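Local coordinates for protein phosphonopyruvate hydrolase (PDB 2HJP) that hydrolyses the phosphorus-carbon bond of phosphonopyruvate to give pyruvate and phosphate, with the help of a divalent metal cation, at residues E100-K112 and A144-E157. Residues are numbered along the deposited sequence; the frame is centred on the assembly and turned at random.
With PPR (phosphonopyruvate), chain G.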
loop_
_atom_site.group_PDB
_atom_site.type_symbol
_atom_site.label_atom_id
_atom_site.label_comp_id
_atom_site.label_asym_id
_atom_site.label_seq_id
_atom_site.Cartn_x
_atom_site.Cartn_y
_atom_site.Cartn_z
ATOM N N GLU A 100 14.855 4.382 7.517
ATOM C CA GLU A 100 15.663 5.612 7.373
ATOM C C GLU A 100 15.153 6.454 6.204
ATOM O O GLU A 100 14.865 7.656 6.347
ATOM C CB GLU A 100 17.141 5.270 7.132
ATOM C CG GLU A 100 18.033 6.530 7.134
ATOM C CD GLU A 100 19.522 6.175 7.080
ATOM O OE1 GLU A 100 19.848 5.002 6.814
ATOM O OE2 GLU A 100 20.372 7.061 7.280
ATOM N N ALA A 101 14.958 5.811 5.056
ATOM C CA ALA A 101 14.454 6.533 3.902
ATOM C C ALA A 101 13.048 7.080 4.165
ATOM O O ALA A 101 12.713 8.139 3.592
ATOM C CB ALA A 101 14.451 5.637 2.659
ATOM N N ALA A 102 12.245 6.402 5.004
ATOM C CA ALA A 102 10.880 6.894 5.345
ATOM C C ALA A 102 10.952 8.198 6.213
ATOM O O ALA A 102 9.954 8.930 6.365
ATOM C CB ALA A 102 10.068 5.787 6.100
ATOM N N GLY A 103 12.138 8.471 6.782
ATOM C CA GLY A 103 12.347 9.678 7.542
ATOM C C GLY A 103 12.421 9.448 9.051
ATOM O O GLY A 103 12.420 10.421 9.791
ATOM N N ALA A 104 12.399 8.198 9.504
ATOM C CA ALA A 104 12.601 7.926 10.952
ATOM C C ALA A 104 14.047 8.315 11.371
ATOM O O ALA A 104 15.005 8.168 10.566
ATOM C CB ALA A 104 12.376 6.451 11.246
ATOM N N SER A 105 14.210 8.823 12.582
ATOM C CA SER A 105 15.548 9.224 13.033
ATOM C C SER A 105 16.202 8.099 13.906
ATOM O O SER A 105 17.432 8.131 14.165
ATOM C CB SER A 105 15.490 10.546 13.802
ATOM O OG SER A 105 15.333 11.666 12.905
ATOM N N ALA A 106 15.395 7.091 14.267
ATOM C CA ALA A 106 15.849 5.952 15.087
ATOM C C ALA A 106 14.896 4.802 14.909
ATOM O O ALA A 106 13.734 5.003 14.471
ATOM C CB ALA A 106 15.825 6.347 16.569
ATOM N N ILE A 107 15.387 3.609 15.264
ATOM C CA ILE A 107 14.567 2.419 15.293
ATOM C C ILE A 107 14.922 1.802 16.642
ATOM O O ILE A 107 15.985 2.050 17.198
ATOM C CB ILE A 107 14.843 1.418 14.158
ATOM C CG1 ILE A 107 16.350 1.106 13.967
ATOM C CG2 ILE A 107 14.289 2.028 12.889
ATOM C CD1 ILE A 107 16.946 0.172 15.004
ATOM N N VAL A 108 13.948 1.093 17.195
ATOM C CA VAL A 108 14.046 0.337 18.451
ATOM C C VAL A 108 13.731 -1.106 17.991
ATOM O O VAL A 108 12.683 -1.385 17.406
ATOM C CB VAL A 108 13.005 0.777 19.502
ATOM C CG1 VAL A 108 13.026 -0.218 20.779
ATOM C CG2 VAL A 108 13.335 2.179 19.939
ATOM N N MET A 109 14.642 -2.025 18.311
ATOM C CA MET A 109 14.527 -3.440 17.957
ATOM C C MET A 109 14.793 -4.240 19.263
ATOM O O MET A 109 15.759 -3.972 19.967
ATOM C CB MET A 109 15.571 -3.801 16.882
ATOM C CG MET A 109 15.444 -5.197 16.412
ATOM S SD MET A 109 16.488 -5.605 15.017
ATOM C CE MET A 109 18.097 -4.992 15.548
ATOM N N GLU A 110 13.909 -5.167 19.595
ATOM C CA GLU A 110 14.023 -5.970 20.847
ATOM C C GLU A 110 14.575 -7.361 20.622
ATOM O O GLU A 110 14.515 -7.916 19.500
ATOM C CB GLU A 110 12.630 -6.078 21.503
ATOM C CG GLU A 110 11.637 -6.815 20.571
ATOM C CD GLU A 110 10.204 -6.252 20.680
ATOM O OE1 GLU A 110 9.264 -7.041 20.560
ATOM O OE2 GLU A 110 10.038 -5.027 20.899
ATOM N N ASP A 111 15.095 -7.960 21.689
ATOM C CA ASP A 111 15.718 -9.279 21.534
ATOM C C ASP A 111 14.798 -10.495 21.793
ATOM O O ASP A 111 15.277 -11.595 22.127
ATOM C CB ASP A 111 16.994 -9.373 22.395
ATOM C CG ASP A 111 16.748 -9.041 23.866
ATOM O OD1 ASP A 111 15.583 -8.822 24.262
ATOM O OD2 ASP A 111 17.731 -8.988 24.635
ATOM N N LYS A 112 13.496 -10.304 21.640
ATOM C CA LYS A 112 12.567 -11.420 21.808
ATOM C C LYS A 112 12.785 -12.336 20.570
ATOM O O LYS A 112 13.213 -11.870 19.500
ATOM C CB LYS A 112 11.123 -10.919 21.814
ATOM C CG LYS A 112 10.833 -9.957 22.932
ATOM C CD LYS A 112 9.357 -9.928 23.433
ATOM C CE LYS A 112 8.346 -9.580 22.391
ATOM N NZ LYS A 112 6.954 -9.703 22.966
ATOM N N ALA A 144 23.742 -1.165 7.918
ATOM C CA ALA A 144 22.776 -0.769 6.888
ATOM C C ALA A 144 22.394 0.721 6.833
ATOM O O ALA A 144 21.995 1.212 5.780
ATOM C CB ALA A 144 21.491 -1.634 7.029
ATOM N N ARG A 145 22.519 1.448 7.940
ATOM C CA ARG A 145 22.140 2.849 7.943
ATOM C C ARG A 145 23.087 3.679 7.073
ATOM O O ARG A 145 24.272 3.371 7.006
ATOM C CB ARG A 145 22.122 3.425 9.386
ATOM C CG ARG A 145 23.412 3.852 9.951
ATOM C CD ARG A 145 23.417 4.409 11.445
ATOM N NE ARG A 145 24.670 3.951 12.094
ATOM C CZ ARG A 145 24.881 3.900 13.412
ATOM N NH1 ARG A 145 23.939 4.290 14.296
ATOM N NH2 ARG A 145 26.022 3.379 13.858
ATOM N N ALA A 146 22.556 4.699 6.410
ATOM C CA ALA A 146 23.367 5.577 5.551
ATOM C C ALA A 146 23.909 6.738 6.341
ATOM O O ALA A 146 25.108 7.031 6.288
ATOM C CB ALA A 146 22.544 6.136 4.358
ATOM N N ASP A 147 23.043 7.432 7.069
ATOM C CA ASP A 147 23.485 8.592 7.822
ATOM C C ASP A 147 23.998 8.106 9.200
ATOM O O ASP A 147 23.227 7.530 9.927
ATOM C CB ASP A 147 22.268 9.553 7.951
ATOM C CG ASP A 147 22.526 10.726 8.875
ATOM O OD1 ASP A 147 23.621 10.827 9.446
ATOM O OD2 ASP A 147 21.620 11.560 9.037
ATOM N N ARG A 148 25.273 8.332 9.580
ATOM C CA ARG A 148 25.731 7.858 10.876
ATOM C C ARG A 148 24.941 8.427 12.065
ATOM O O ARG A 148 24.976 7.836 13.149
ATOM C CB ARG A 148 27.268 8.109 11.083
ATOM N N ASP A 149 24.254 9.570 11.879
ATOM C CA ASP A 149 23.487 10.160 12.965
ATOM C C ASP A 149 22.208 9.398 13.305
ATOM O O ASP A 149 21.683 9.579 14.371
ATOM C CB ASP A 149 23.088 11.598 12.666
ATOM C CG ASP A 149 24.292 12.529 12.572
ATOM O OD1 ASP A 149 25.274 12.260 13.267
ATOM O OD2 ASP A 149 24.223 13.529 11.810
ATOM N N PHE A 150 21.709 8.585 12.378
ATOM C CA PHE A 150 20.493 7.781 12.586
ATOM C C PHE A 150 20.827 6.875 13.783
ATOM O O PHE A 150 21.887 6.295 13.812
ATOM C CB PHE A 150 20.270 6.905 11.366
ATOM C CG PHE A 150 19.117 5.934 11.492
ATOM C CD1 PHE A 150 17.803 6.319 11.107
ATOM C CD2 PHE A 150 19.348 4.606 11.859
ATOM C CE1 PHE A 150 16.745 5.370 11.082
ATOM C CE2 PHE A 150 18.300 3.664 11.832
ATOM C CZ PHE A 150 17.004 4.056 11.440
ATOM N N VAL A 151 19.881 6.697 14.693
ATOM C CA VAL A 151 20.091 5.997 15.941
ATOM C C VAL A 151 19.535 4.604 16.050
ATOM O O VAL A 151 18.363 4.395 15.789
ATOM C CB VAL A 151 19.461 6.889 17.082
ATOM C CG1 VAL A 151 19.487 6.204 18.406
ATOM C CG2 VAL A 151 20.198 8.216 17.097
ATOM N N VAL A 152 20.367 3.661 16.492
ATOM C CA VAL A 152 19.896 2.308 16.653
ATOM C C VAL A 152 19.813 1.976 18.136
ATOM O O VAL A 152 20.821 1.953 18.844
ATOM C CB VAL A 152 20.858 1.357 15.949
ATOM C CG1 VAL A 152 20.477 -0.102 16.265
ATOM C CG2 VAL A 152 20.895 1.694 14.459
ATOM N N ILE A 153 18.597 1.691 18.585
ATOM C CA ILE A 153 18.285 1.412 19.977
ATOM C C ILE A 153 17.949 -0.033 20.151
ATOM O O ILE A 153 17.062 -0.561 19.479
ATOM C CB ILE A 153 17.060 2.290 20.445
ATOM C CG1 ILE A 153 17.387 3.786 20.203
ATOM C CG2 ILE A 153 16.733 2.092 21.974
ATOM C CD1 ILE A 153 16.183 4.724 20.261
ATOM N N ALA A 154 18.680 -0.689 21.065
ATOM C CA ALA A 154 18.429 -2.088 21.336
ATOM C C ALA A 154 17.579 -2.186 22.603
ATOM O O ALA A 154 17.922 -1.657 23.678
ATOM C CB ALA A 154 19.752 -2.823 21.554
ATOM N N ARG A 155 16.511 -2.933 22.478
ATOM C CA ARG A 155 15.636 -3.145 23.599
ATOM C C ARG A 155 15.867 -4.498 24.225
ATOM O O ARG A 155 15.818 -5.544 23.554
ATOM C CB ARG A 155 14.193 -2.946 23.135
ATOM C CG ARG A 155 13.140 -3.500 24.077
ATOM C CD ARG A 155 11.707 -3.099 23.601
ATOM N NE ARG A 155 10.694 -3.976 24.189
ATOM C CZ ARG A 155 9.373 -3.776 24.176
ATOM N NH1 ARG A 155 8.875 -2.691 23.613
ATOM N NH2 ARG A 155 8.542 -4.698 24.681
ATOM N N VAL A 156 16.162 -4.470 25.518
ATOM C CA VAL A 156 16.476 -5.672 26.299
ATOM C C VAL A 156 15.224 -6.138 27.057
ATOM O O VAL A 156 14.734 -5.420 27.926
ATOM C CB VAL A 156 17.653 -5.332 27.323
ATOM C CG1 VAL A 156 17.856 -6.482 28.326
ATOM C CG2 VAL A 156 18.944 -5.007 26.569
ATOM N N GLU A 157 14.744 -7.334 26.729
ATOM C CA GLU A 157 13.554 -7.947 27.315
ATOM C C GLU A 157 13.841 -8.908 28.481
ATOM O O GLU A 157 12.906 -9.481 29.078
ATOM C CB GLU A 157 12.835 -8.770 26.247
ATOM C CG GLU A 157 12.123 -8.006 25.184
ATOM C CD GLU A 157 10.885 -7.366 25.728
ATOM O OE1 GLU A 157 9.974 -8.081 26.185
ATOM O OE2 GLU A 157 10.848 -6.149 25.696
HETATM C C1 PPR G . 5.120 -0.133 21.789
HETATM O O1 PPR G . 4.654 1.017 22.173
HETATM O "O2'" PPR G . 4.764 -0.723 20.804
HETATM C C2 PPR G . 6.189 -0.691 22.681
HETATM C C3 PPR G . 6.321 -0.549 24.032
HETATM O O2 PPR G . 7.087 -1.419 22.017
HETATM P P PPR G . 5.276 -1.847 24.852
HETATM O O1P PPR G . 5.921 -3.188 24.403
HETATM O O2P PPR G . 3.831 -1.633 24.327
HETATM O O3P PPR G . 5.474 -1.633 26.278
#
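Val151 and Ala106 begin a run of five parallel bridges that ends at Glu110 and Arg155, joining neighbouring strands 106-110 and 151-156 of the eight-stranded TIM barrel. The bonds alternate from Val151 N to Ser105 O (2.9 Å) up to Asp111 N to Arg155 O. On the face shared by Ala106, Val108 and Ile153, CD1 of Ile153 fills the hollow between Ala106 CB (4.0 Å) and Val108 CG2 (3.8 Å). On the other face, Ile107 CD1 lies beside Val152 CG1. Just before strand 151-156, the Phe150 ring is the main bump: with CG anti to the backbone N (chi1 175°) it lies against Glu100 and Ala104 to Ile107, where Ala106 CA lies over one face, Ala104 O meets its edge in plane, and Ile107 CG2 touches CZ (3.7 Å). Beyond it, the extended Glu100 uses the syn lone pairs of both oxygens, OE1 for Ala146 N (2.8 Å, 172°) and OE2 for Asp147 N. At the far end, Arg155 NE and NH2 grip Glu157 OE2 side-on, NE at 2.6 Å, whereas Glu110 OE2 lies over the guanidinium face, 3.5 Å from NE, a charge-only pairing. NH1 and NH2 both bond phosphonopyruvate O1P; Arg188 also binds this ligand. A methionine at Arg155 would probably leave Glu110 and Glu157 without their shared cation and O1P without two donors. Glu157 thus probably sets the guanidinium's orientation by in-plane bonds, while Glu110 would add charge over its face.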